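Local coordinates for DNA replication and repair protein RecF (Caldanaerobacter subterraneus subsp. tengcongensis, PDB 5Z69) that binds ATP and probably single-stranded, linear DNA, and acts as a recombination mediator of the RecFOR pathway in DNA repair, at residues A[15-20]-A[72-77]; A[52-57]-A[120-125]; A[10-15]-A[78-83]; A[316-321]-A[342-347]. One frame throughout, in Å; residues are numbered along the deposited sequence. Where two conformers were deposited one is given.

Contact 1. Residues A[15-20]-A[72-77]; sequences VDNFRN and EEYFYV. With AGS (phosphothiophosphoric acid-adenylate ester), chain C.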
# COMPACT_ATOMS: atom_id res chain seq x y z
N VAL A 15 11.54 -12.89 41.34
CA VAL A 15 11.04 -13.86 40.37
C VAL A 15 10.90 -15.25 40.98
O VAL A 15 11.80 -15.76 41.61
CB VAL A 15 11.95 -13.91 39.12
CG1 VAL A 15 11.80 -12.63 38.30
CG2 VAL A 15 13.42 -14.12 39.52
N ASP A 16 9.74 -15.85 40.77
CA ASP A 16 9.41 -17.15 41.34
C ASP A 16 8.87 -18.07 40.24
O ASP A 16 7.83 -17.79 39.65
CB ASP A 16 8.40 -16.95 42.48
CG ASP A 16 8.04 -18.25 43.20
OD1 ASP A 16 8.75 -19.27 43.00
OD2 ASP A 16 7.05 -18.23 43.98
N ASN A 17 9.56 -19.18 39.97
CA ASN A 17 9.21 -20.09 38.87
C ASN A 17 9.11 -19.40 37.52
O ASN A 17 8.31 -19.80 36.66
CB ASN A 17 7.88 -20.81 39.14
CG ASN A 17 7.96 -21.76 40.32
OD1 ASN A 17 9.02 -22.31 40.63
ND2 ASN A 17 6.83 -21.96 40.98
N PHE A 18 9.89 -18.35 37.32
CA PHE A 18 9.85 -17.68 36.04
C PHE A 18 10.92 -18.27 35.13
O PHE A 18 12.10 -18.17 35.44
CB PHE A 18 10.02 -16.16 36.18
CG PHE A 18 9.77 -15.42 34.90
CD1 PHE A 18 8.49 -14.96 34.59
CD2 PHE A 18 10.78 -15.21 33.98
CE1 PHE A 18 8.24 -14.28 33.41
CE2 PHE A 18 10.54 -14.53 32.78
CZ PHE A 18 9.26 -14.07 32.50
N ARG A 19 10.50 -18.89 34.02
CA ARG A 19 11.42 -19.53 33.08
C ARG A 19 12.44 -20.43 33.82
O ARG A 19 12.05 -21.22 34.68
CB ARG A 19 12.16 -18.46 32.25
CG ARG A 19 11.27 -17.65 31.30
CD ARG A 19 10.94 -18.42 29.99
NE ARG A 19 10.45 -17.50 28.97
CZ ARG A 19 10.12 -17.87 27.72
NH1 ARG A 19 10.19 -19.14 27.34
NH2 ARG A 19 9.70 -16.97 26.86
N ASN A 20 13.72 -20.28 33.52
CA ASN A 20 14.78 -21.02 34.18
C ASN A 20 15.34 -20.25 35.37
O ASN A 20 16.32 -20.68 35.98
CB ASN A 20 15.91 -21.34 33.18
CG ASN A 20 16.85 -20.15 32.96
OD1 ASN A 20 16.41 -19.00 32.85
ND2 ASN A 20 18.15 -20.43 32.92
N GLU A 72 6.13 -26.68 36.83
CA GLU A 72 5.53 -25.96 37.95
C GLU A 72 4.12 -25.57 37.57
O GLU A 72 3.73 -25.75 36.43
CB GLU A 72 6.37 -24.75 38.34
CG GLU A 72 7.75 -25.13 38.84
CD GLU A 72 7.73 -25.96 40.13
OE1 GLU A 72 8.71 -26.68 40.39
OE2 GLU A 72 6.73 -25.87 40.90
N GLU A 73 3.34 -25.05 38.50
CA GLU A 73 1.95 -24.71 38.17
C GLU A 73 1.68 -23.21 37.97
O GLU A 73 0.59 -22.84 37.52
CB GLU A 73 1.02 -25.24 39.26
CG GLU A 73 0.81 -26.74 39.15
CD GLU A 73 -0.22 -27.25 40.13
OE1 GLU A 73 -0.41 -26.61 41.18
OE2 GLU A 73 -0.85 -28.29 39.82
N TYR A 74 2.64 -22.37 38.34
CA TYR A 74 2.50 -20.91 38.23
C TYR A 74 3.85 -20.23 38.10
O TYR A 74 4.88 -20.82 38.43
CB TYR A 74 1.80 -20.31 39.47
CG TYR A 74 2.70 -20.30 40.70
CD1 TYR A 74 2.76 -21.40 41.56
CD2 TYR A 74 3.48 -19.19 41.01
CE1 TYR A 74 3.59 -21.40 42.69
CE2 TYR A 74 4.30 -19.17 42.12
CZ TYR A 74 4.34 -20.28 42.97
OH TYR A 74 5.17 -20.23 44.04
N PHE A 75 3.83 -18.98 37.67
CA PHE A 75 4.97 -18.11 37.95
C PHE A 75 4.48 -16.84 38.62
O PHE A 75 3.30 -16.49 38.58
CB PHE A 75 5.79 -17.80 36.70
CG PHE A 75 5.13 -16.82 35.74
CD1 PHE A 75 5.14 -15.45 36.00
CD2 PHE A 75 4.57 -17.26 34.56
CE1 PHE A 75 4.56 -14.54 35.10
CE2 PHE A 75 3.97 -16.36 33.65
CZ PHE A 75 3.97 -15.00 33.91
N TYR A 76 5.42 -16.12 39.21
CA TYR A 76 5.08 -14.92 39.93
C TYR A 76 6.22 -13.94 39.82
O TYR A 76 7.39 -14.30 40.04
CB TYR A 76 4.79 -15.26 41.39
CG TYR A 76 4.62 -14.06 42.31
CD1 TYR A 76 3.44 -13.32 42.31
CD2 TYR A 76 5.63 -13.67 43.17
CE1 TYR A 76 3.27 -12.23 43.17
CE2 TYR A 76 5.46 -12.58 44.04
CZ TYR A 76 4.27 -11.88 44.04
OH TYR A 76 4.08 -10.79 44.85
N VAL A 77 5.89 -12.71 39.46
CA VAL A 77 6.90 -11.65 39.39
C VAL A 77 6.41 -10.44 40.18
O VAL A 77 5.25 -10.04 40.02
CB VAL A 77 7.20 -11.24 37.92
CG1 VAL A 77 8.27 -10.15 37.88
CG2 VAL A 77 7.66 -12.45 37.11
PG AGS C . 19.94 -13.91 25.39
S1G AGS C . 20.75 -12.21 25.91
O2G AGS C . 20.98 -14.75 24.57
O3G AGS C . 18.74 -13.57 24.45
PB AGS C . 20.11 -16.08 27.20
O1B AGS C . 20.73 -15.93 28.55
O2B AGS C . 21.14 -16.53 26.15
O3B AGS C . 19.45 -14.70 26.67
PA AGS C . 17.60 -17.12 27.94
O1A AGS C . 17.64 -15.99 28.98
O2A AGS C . 16.61 -17.01 26.82
O3A AGS C . 19.05 -17.26 27.28
O5' AGS C . 17.43 -18.49 28.65
C5' AGS C . 16.52 -19.42 28.13
C4' AGS C . 16.93 -20.72 28.75
O4' AGS C . 15.92 -21.11 29.72
C3' AGS C . 17.04 -21.87 27.76
O3' AGS C . 18.08 -22.76 28.14
C2' AGS C . 15.64 -22.48 27.80
O2' AGS C . 15.64 -23.87 27.49
C1' AGS C . 15.23 -22.25 29.26
N9 AGS C . 13.81 -22.05 29.45
C8 AGS C . 12.94 -21.36 28.63
N7 AGS C . 11.70 -21.37 29.05
C5 AGS C . 11.74 -22.10 30.22
C6 AGS C . 10.75 -22.48 31.15
N6 AGS C . 9.47 -22.13 31.04
N1 AGS C . 11.13 -23.23 32.20
C2 AGS C . 12.42 -23.58 32.32
N3 AGS C . 13.44 -23.28 31.51
C4 AGS C . 13.03 -22.54 30.48
O HOH W 1 6.53 -23.98 43.24

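Contact 2. Residues A[52-57]-A[120-125]; sequences LLSMGR and FLTVIF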
# COMPACT_ATOMS: atom_id res chain seq x y z
N LEU A 52 7.70 -7.61 31.37
CA LEU A 52 6.37 -8.09 31.75
C LEU A 52 5.62 -7.09 32.65
O LEU A 52 4.39 -6.93 32.54
CB LEU A 52 6.50 -9.44 32.47
CG LEU A 52 5.23 -10.04 33.09
CD1 LEU A 52 4.41 -10.71 31.97
CD2 LEU A 52 5.58 -11.05 34.20
N LEU A 53 6.35 -6.46 33.57
CA LEU A 53 5.80 -5.47 34.50
C LEU A 53 5.29 -4.22 33.76
O LEU A 53 4.44 -3.51 34.28
CB LEU A 53 6.84 -5.06 35.58
CG LEU A 53 7.17 -5.98 36.77
CD1 LEU A 53 7.45 -7.27 36.22
CD2 LEU A 53 8.43 -5.58 37.48
N SER A 54 5.79 -3.98 32.55
CA SER A 54 5.33 -2.85 31.73
C SER A 54 4.15 -3.21 30.84
O SER A 54 3.19 -2.46 30.71
CB SER A 54 6.46 -2.33 30.82
OG SER A 54 7.49 -1.70 31.54
N MET A 55 4.23 -4.38 30.21
CA MET A 55 3.28 -4.72 29.16
C MET A 55 2.28 -5.84 29.51
O MET A 55 1.27 -6.01 28.82
CB MET A 55 4.05 -5.12 27.90
CG MET A 55 5.00 -4.03 27.39
SD MET A 55 4.14 -2.48 27.05
CE MET A 55 3.25 -2.98 25.57
N GLY A 56 2.58 -6.61 30.54
CA GLY A 56 1.71 -7.73 30.87
C GLY A 56 1.80 -8.88 29.87
O GLY A 56 0.90 -9.70 29.77
N ARG A 57 2.90 -8.94 29.12
CA ARG A 57 3.13 -10.04 28.19
C ARG A 57 4.61 -10.20 27.91
O ARG A 57 5.42 -9.35 28.32
CB ARG A 57 2.38 -9.81 26.87
CG ARG A 57 2.97 -8.66 26.10
CD ARG A 57 2.15 -8.37 24.87
NE ARG A 57 2.66 -7.17 24.20
CZ ARG A 57 2.18 -6.70 23.05
NH1 ARG A 57 1.18 -7.32 22.44
NH2 ARG A 57 2.71 -5.61 22.53
N PHE A 120 4.60 1.26 34.89
CA PHE A 120 6.06 1.13 34.80
C PHE A 120 6.47 1.22 33.34
O PHE A 120 6.16 0.31 32.56
CB PHE A 120 6.52 -0.20 35.41
CG PHE A 120 8.00 -0.50 35.23
CD1 PHE A 120 8.97 0.40 35.65
CD2 PHE A 120 8.41 -1.72 34.71
CE1 PHE A 120 10.32 0.11 35.52
CE2 PHE A 120 9.77 -2.02 34.58
CZ PHE A 120 10.73 -1.09 34.97
N LEU A 121 7.15 2.29 32.95
CA LEU A 121 7.52 2.47 31.53
C LEU A 121 8.92 1.98 31.22
O LEU A 121 9.89 2.36 31.87
CB LEU A 121 7.42 3.94 31.11
CG LEU A 121 6.05 4.57 31.31
CD1 LEU A 121 6.08 6.07 31.12
CD2 LEU A 121 5.11 3.91 30.30
N THR A 122 9.01 1.14 30.19
CA THR A 122 10.28 0.66 29.67
C THR A 122 10.29 0.84 28.15
O THR A 122 9.25 0.95 27.53
CB THR A 122 10.50 -0.85 29.97
OG1 THR A 122 9.32 -1.56 29.59
CG2 THR A 122 10.82 -1.11 31.46
N VAL A 123 11.48 0.89 27.58
CA VAL A 123 11.65 0.69 26.14
C VAL A 123 12.70 -0.40 25.99
O VAL A 123 13.75 -0.34 26.62
CB VAL A 123 12.12 1.96 25.41
CG1 VAL A 123 12.31 1.69 23.90
CG2 VAL A 123 11.12 3.08 25.65
N ILE A 124 12.40 -1.41 25.18
CA ILE A 124 13.32 -2.53 25.05
C ILE A 124 13.88 -2.54 23.64
O ILE A 124 13.14 -2.46 22.67
CB ILE A 124 12.63 -3.89 25.37
CG1 ILE A 124 13.58 -5.05 25.09
CG2 ILE A 124 11.30 -4.04 24.62
CD1 ILE A 124 13.30 -6.26 25.97
N PHE A 125 15.20 -2.61 23.56
CA PHE A 125 15.93 -2.64 22.29
C PHE A 125 16.45 -4.05 22.16
O PHE A 125 17.09 -4.55 23.07
CB PHE A 125 17.10 -1.65 22.27
CG PHE A 125 16.72 -0.21 22.48
CD1 PHE A 125 16.39 0.27 23.75
CD2 PHE A 125 16.72 0.68 21.40
CE1 PHE A 125 16.05 1.62 23.93
CE2 PHE A 125 16.38 2.02 21.58
CZ PHE A 125 16.05 2.49 22.84
O HOH W 2 3.18 -1.03 33.76

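Contact 3. Residues A[10-15]-A[78-83]; sequences LKEIFV and RGLVRS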
# COMPACT_ATOMS: atom_id res chain seq x y z
N LEU A 10 13.49 0.84 38.62
CA LEU A 10 13.13 -0.45 39.19
C LEU A 10 14.07 -0.72 40.34
O LEU A 10 15.26 -0.97 40.12
CB LEU A 10 13.22 -1.55 38.13
CG LEU A 10 12.88 -2.96 38.59
CD1 LEU A 10 11.39 -3.07 38.98
CD2 LEU A 10 13.27 -4.00 37.53
N LYS A 11 13.56 -0.66 41.56
CA LYS A 11 14.42 -0.81 42.72
C LYS A 11 14.85 -2.25 42.84
O LYS A 11 15.99 -2.56 43.17
CB LYS A 11 13.70 -0.40 44.02
CG LYS A 11 12.99 0.95 43.96
CD LYS A 11 12.40 1.30 45.34
CE LYS A 11 11.72 2.65 45.34
NZ LYS A 11 11.19 2.93 46.70
N GLU A 12 13.91 -3.15 42.56
CA GLU A 12 14.16 -4.55 42.76
C GLU A 12 13.11 -5.34 42.01
O GLU A 12 12.04 -4.82 41.65
CB GLU A 12 14.12 -4.91 44.27
CG GLU A 12 12.72 -4.87 44.83
CD GLU A 12 12.60 -5.48 46.22
OE1 GLU A 12 13.28 -5.00 47.15
OE2 GLU A 12 11.83 -6.45 46.38
N ILE A 13 13.40 -6.61 41.78
CA ILE A 13 12.41 -7.51 41.23
C ILE A 13 12.54 -8.85 41.94
O ILE A 13 13.65 -9.26 42.34
CB ILE A 13 12.57 -7.70 39.70
CG1 ILE A 13 11.30 -8.31 39.08
CG2 ILE A 13 13.78 -8.56 39.38
CD1 ILE A 13 11.28 -8.28 37.51
N PHE A 14 11.42 -9.52 42.10
CA PHE A 14 11.41 -10.86 42.69
C PHE A 14 10.82 -11.81 41.67
O PHE A 14 9.73 -11.56 41.17
CB PHE A 14 10.58 -10.90 43.97
CG PHE A 14 10.58 -12.25 44.65
CD1 PHE A 14 11.65 -12.63 45.45
CD2 PHE A 14 9.53 -13.14 44.47
CE1 PHE A 14 11.68 -13.88 46.07
CE2 PHE A 14 9.54 -14.41 45.09
CZ PHE A 14 10.61 -14.78 45.87
N VAL A 15 11.54 -12.89 41.34
CA VAL A 15 11.04 -13.86 40.37
C VAL A 15 10.90 -15.25 40.98
O VAL A 15 11.80 -15.76 41.61
CB VAL A 15 11.95 -13.91 39.12
CG1 VAL A 15 11.80 -12.63 38.30
CG2 VAL A 15 13.42 -14.12 39.52
N ARG A 78 7.30 -9.88 41.00
CA ARG A 78 6.98 -8.66 41.76
C ARG A 78 8.09 -7.65 41.62
O ARG A 78 9.26 -7.93 41.88
CB ARG A 78 6.77 -8.90 43.26
CG ARG A 78 6.74 -7.55 44.02
CD ARG A 78 7.16 -7.65 45.51
NE ARG A 78 6.53 -8.81 46.06
CZ ARG A 78 7.11 -9.79 46.75
NH1 ARG A 78 8.39 -9.77 47.11
NH2 ARG A 78 6.34 -10.79 47.10
N GLY A 79 7.71 -6.45 41.18
CA GLY A 79 8.66 -5.36 41.03
C GLY A 79 8.27 -4.22 41.96
O GLY A 79 7.08 -3.96 42.19
N LEU A 80 9.28 -3.54 42.49
CA LEU A 80 9.05 -2.30 43.23
C LEU A 80 9.64 -1.18 42.37
O LEU A 80 10.81 -1.21 42.02
CB LEU A 80 9.68 -2.34 44.62
CG LEU A 80 9.24 -3.47 45.60
CD1 LEU A 80 9.99 -3.41 46.95
CD2 LEU A 80 7.74 -3.46 45.87
N VAL A 81 8.82 -0.22 42.00
CA VAL A 81 9.31 0.79 41.08
C VAL A 81 9.12 2.18 41.68
O VAL A 81 8.26 2.40 42.54
CB VAL A 81 8.60 0.73 39.68
CG1 VAL A 81 8.56 -0.71 39.13
CG2 VAL A 81 7.20 1.32 39.72
N ARG A 82 9.97 3.10 41.25
CA ARG A 82 9.80 4.50 41.58
C ARG A 82 9.45 5.22 40.28
O ARG A 82 9.93 4.84 39.22
CB ARG A 82 11.08 5.07 42.22
CG ARG A 82 11.01 6.55 42.58
CD ARG A 82 12.13 6.95 43.53
NE ARG A 82 11.88 8.29 44.07
CZ ARG A 82 12.63 8.90 44.99
NH1 ARG A 82 13.70 8.30 45.47
NH2 ARG A 82 12.32 10.11 45.40
N SER A 83 8.58 6.23 40.35
CA SER A 83 8.29 6.99 39.13
C SER A 83 8.03 8.43 39.55
O SER A 83 8.13 8.75 40.73
CB SER A 83 7.11 6.38 38.36
OG SER A 83 5.88 6.63 39.01
O HOH W 3 10.06 -7.57 48.17

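Contact 4. Residues A[316-321]-A[342-347]; sequences KPVLLL and GFQSFI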
# COMPACT_ATOMS: atom_id res chain seq x y z
N LYS A 316 10.46 9.65 32.41
CA LYS A 316 11.63 9.03 31.80
C LYS A 316 11.65 7.53 32.09
O LYS A 316 11.69 7.10 33.27
CB LYS A 316 12.92 9.68 32.32
CG LYS A 316 14.20 9.11 31.72
CD LYS A 316 15.46 9.84 32.21
CE LYS A 316 15.56 11.24 31.65
NZ LYS A 316 15.81 11.21 30.18
N PRO A 317 11.61 6.71 31.03
CA PRO A 317 11.47 5.26 31.17
C PRO A 317 12.76 4.56 31.52
O PRO A 317 13.84 5.15 31.44
CB PRO A 317 11.02 4.82 29.79
CG PRO A 317 11.64 5.82 28.88
CD PRO A 317 11.54 7.13 29.61
N VAL A 318 12.63 3.30 31.92
CA VAL A 318 13.77 2.43 32.11
C VAL A 318 14.15 1.84 30.75
O VAL A 318 13.27 1.52 29.96
CB VAL A 318 13.47 1.32 33.13
CG1 VAL A 318 14.56 0.28 33.09
CG2 VAL A 318 13.31 1.94 34.57
N LEU A 319 15.44 1.67 30.49
CA LEU A 319 15.88 1.16 29.20
C LEU A 319 16.32 -0.30 29.32
O LEU A 319 17.11 -0.65 30.21
CB LEU A 319 17.00 2.06 28.64
CG LEU A 319 16.58 3.30 27.84
CD1 LEU A 319 15.31 3.94 28.32
CD2 LEU A 319 17.70 4.34 27.76
N LEU A 320 15.80 -1.16 28.45
CA LEU A 320 16.21 -2.56 28.39
C LEU A 320 16.95 -2.89 27.07
O LEU A 320 16.39 -2.75 25.97
CB LEU A 320 14.98 -3.46 28.56
CG LEU A 320 14.12 -3.12 29.80
CD1 LEU A 320 12.90 -4.00 29.77
CD2 LEU A 320 14.92 -3.30 31.05
N LEU A 321 18.21 -3.31 27.19
CA LEU A 321 19.05 -3.54 26.01
C LEU A 321 19.43 -5.01 25.94
O LEU A 321 20.31 -5.47 26.67
CB LEU A 321 20.30 -2.66 26.05
CG LEU A 321 20.12 -1.22 25.55
CD1 LEU A 321 19.18 -0.46 26.47
CD2 LEU A 321 21.45 -0.49 25.46
N GLY A 342 21.24 9.63 31.73
CA GLY A 342 20.32 9.85 32.84
C GLY A 342 19.25 8.77 33.05
O GLY A 342 18.29 8.99 33.78
N PHE A 343 19.41 7.62 32.41
CA PHE A 343 18.45 6.51 32.55
C PHE A 343 18.93 5.41 33.49
O PHE A 343 20.13 5.16 33.60
CB PHE A 343 18.15 5.84 31.18
CG PHE A 343 17.58 6.75 30.15
CD1 PHE A 343 16.21 6.78 29.91
CD2 PHE A 343 18.42 7.55 29.37
CE1 PHE A 343 15.68 7.61 28.95
CE2 PHE A 343 17.90 8.38 28.40
CZ PHE A 343 16.53 8.42 28.18
N GLN A 344 18.00 4.70 34.13
CA GLN A 344 18.36 3.37 34.59
C GLN A 344 18.30 2.46 33.36
O GLN A 344 17.34 2.52 32.60
CB GLN A 344 17.43 2.85 35.69
CG GLN A 344 17.84 1.48 36.22
CD GLN A 344 16.82 0.88 37.18
OE1 GLN A 344 15.61 0.92 36.93
NE2 GLN A 344 17.30 0.30 38.27
N SER A 345 19.34 1.65 33.13
CA SER A 345 19.31 0.72 32.01
C SER A 345 19.69 -0.69 32.44
O SER A 345 20.37 -0.87 33.44
CB SER A 345 20.25 1.18 30.87
OG SER A 345 21.58 1.35 31.35
N PHE A 346 19.22 -1.67 31.68
CA PHE A 346 19.55 -3.06 31.90
C PHE A 346 20.16 -3.55 30.62
O PHE A 346 19.50 -3.55 29.58
CB PHE A 346 18.30 -3.87 32.31
CG PHE A 346 17.78 -3.50 33.68
CD1 PHE A 346 18.16 -4.24 34.80
CD2 PHE A 346 16.94 -2.40 33.85
CE1 PHE A 346 17.70 -3.88 36.07
CE2 PHE A 346 16.49 -2.02 35.12
CZ PHE A 346 16.87 -2.76 36.24
N ILE A 347 21.43 -3.92 30.68
CA ILE A 347 22.16 -4.33 29.48
C ILE A 347 22.66 -5.77 29.60
O ILE A 347 23.36 -6.13 30.55
CB ILE A 347 23.36 -3.39 29.20
CG1 ILE A 347 22.88 -1.95 28.99
CG2 ILE A 347 24.11 -3.84 27.96
CD1 ILE A 347 24.02 -0.94 28.79
O HOH W 4 15.20 5.60 33.88

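Contact 1. Residues A[15-20]-A[72-77]
Phe18 meets Phe75 in an edge-to-face (T-shaped) pair. CD1 of Phe18 lies over one face of the Phe75 ring, offset toward its rim, and the ring centroids are 5.2 Å apart. The planes stand 87° to each other, and the side chains run side by side. Phe75 holds CG between its backbone N and carbonyl carbon (chi1 74°), turning its ring face to Phe18. The same CD1 of Phe18 touches CG2 of Val77 at 3.7 Å.

Outside this centre runs the backbone pairing of Asp16 with Tyr76, an antiparallel hydrogen-bonded pair. Asp16 N reaches Tyr76 O at 2.9 Å, and Tyr76 N returns to Asp16 O at 3.0 Å.

At the polar edge Tyr74 OH donates to Asp16 OD2 at 2.7 Å. It comes from above the carboxylate plane. Asn17 places ND2 over one face of the Tyr74 ring, and ND2 makes a weak bond to Tyr74 O at 3.4 Å. A water links Asn17 ND2 to Glu72 OE2.

Arg19 faces the nucleotide instead. Its NH1 donates to AGS N7 at 3.2 Å, and Glu48 pairs with its NE. Helix 43-55 covers the centre: Phe18 packs on Ala49, Val77 on Leu53.

Contact 2. Residues A[52-57]-A[120-125]
Ser54 and the 120-122 region are joined chiefly by hydroxyl hydrogen bonds. Ser54 OG donates to Phe120 O at 2.6 Å. The hydroxyl stands above the carbonyl plane, 46° out of it. Ser54 OG also accepts from Thr122 OG1 at 2.7 Å. One oxygen therefore gives a proton to a main-chain carbonyl and takes one from a side chain. The Ser54 hydroxyl lies beside its own backbone N (chi1 -69°), on the side where both partners meet it. The same OG lies obliquely to the Phe120 ring, 3.3 Å from CD2 of Phe120. Thr122 OG1 has a further hydrogen-bond partner in Arg51 NH1, from the same helix as Ser54.

A water makes a second polar link. It donates to Leu53 O at 2.8 Å and accepts from Phe120 N at 2.9 Å. It thus bridges the end of helix 43-55 to the main chain just ahead of strand 122-125.

Nonpolar contact is smaller. CB of Leu53 touches CD2 of the Phe120 ring at 3.8 Å, approaching it obliquely. CA of Ser54 makes a CA-H...O contact to Phe120 O at 3.4 Å. The far parts of Phe120 pack on Val81 and Val318.

The helix closes here. Gly56 N bonds to Leu52 O, and Gly56 leaves helical geometry with positive phi.

Ser54, Phe120 and Thr122 are all buried. The hydroxyls form a one-way chain, Thr122 to Ser54 to the Phe120 carbonyl. It ties the C-terminal turn of the helix that follows the P-loop to an outermost strand of the mixed sheet.

Contact 3. Residues A[10-15]-A[78-83]
Phe14 and Arg78 bring two flat groups together across the strands. The phenyl ring and the guanidinium are turned only 14° from each other. In the conformer given, NH1 of Arg78 approaches the ring obliquely, with CB of Phe14 its closest atom at 4.0 Å. The carboxylate of Glu12 is met by a methyl: CD1 of Leu80 lies 3.4 Å from CD of Glu12, and the two side chains run side by side.

Glu12 CG sits between the backbone N and the carbonyl carbon (chi1 72°), and the extended chain beyond it lies along Leu80. A water donates to Glu12 OE2 at 2.8 Å; its weak bond from Arg78 NH1 depends on that conformer. With an alanine in place of Glu12, one flank of Leu80 would probably be uncovered and the water left without its carboxylate acceptor.

The main chains are antiparallel, at 174°. Phe14 N bonds to Arg78 O at 2.7 Å, and Arg78 N to Phe14 O at 3.0 Å. A beta bulge between Leu10 and Glu12 shifts the register. There Lys11 N donates to Leu80 O at 2.8 Å, and Leu80 N to Glu12 O at 3.2 Å. Lys11 NZ pairs with Glu88.

On the face of Leu10, Ile13 and Val81, CD1 of Leu10 touches CG1 of Val81. Helix 43-55 packs on that face through Ile50 and Leu53, and strands 24-27 and 86-96 continue the antiparallel sheet beyond the pair.

Contact 4. Residues A[316-321]-A[342-347]
Leu319 packs tightly against Phe343. CD2 of Leu319 lies over one face of the ring, 3.6 Å from its centroid, and CD1 of Leu319 is 3.4 Å from CD1 of Phe343. On the Phe346 side, CG1 of Val318 meets the ring edge at CE2 (3.6 Å), and CD2 of Leu320 approaches the ring obliquely. Three backbone bonds join the parallel strands. The straightest runs from Leu319 N to Gln344 O, with an angle of 174° at the hydrogen.

The Lys316 end is looser and partly exposed. Its chain bends twice near the end (chi3 -70°, chi4 -68°), which carries NZ over the opposite face of Phe343, 4.0 Å from the ring centroid in a cation-pi contact. NZ also salt-bridges Glu310. Here a water donates to Pro317 O at 2.8 Å and accepts from Gln344 N at 3.0 Å. Replacing Phe343 with a serine would probably open a gap beside Leu319 and deprive the lysine ammonium of its aromatic partner.

Strands 318-321 and 345-349 are parallel neighbours, with strand 122-125 beyond the first and strand 32-36 beyond the second. They belong to the parallel part of the P-loop NTPase mixed sheet.

In the fold
Contacts 1 and 3 lie along the same two strands, 9-16 and 74-83, of the antiparallel sheet. They share Val15, and their centres are about 16 Å apart. Contact 2 joins helix 43-55 to strand 122-125, and its segments alternate with those of contacts 1 and 3 along the chain. Its Leu53 packs on Val77 of contact 1 and on Gly79 of contact 3. Contact 4 follows later in the sequence, in the mixed sheet, with its centre about 11 Å from that of contact 2. There strands 122-125 and 318-321 are neighbours. Helix 43-55 thus connects the two sheets. Contact 1 places Arg19 at the nucleotide, which the P-loop before this helix also binds.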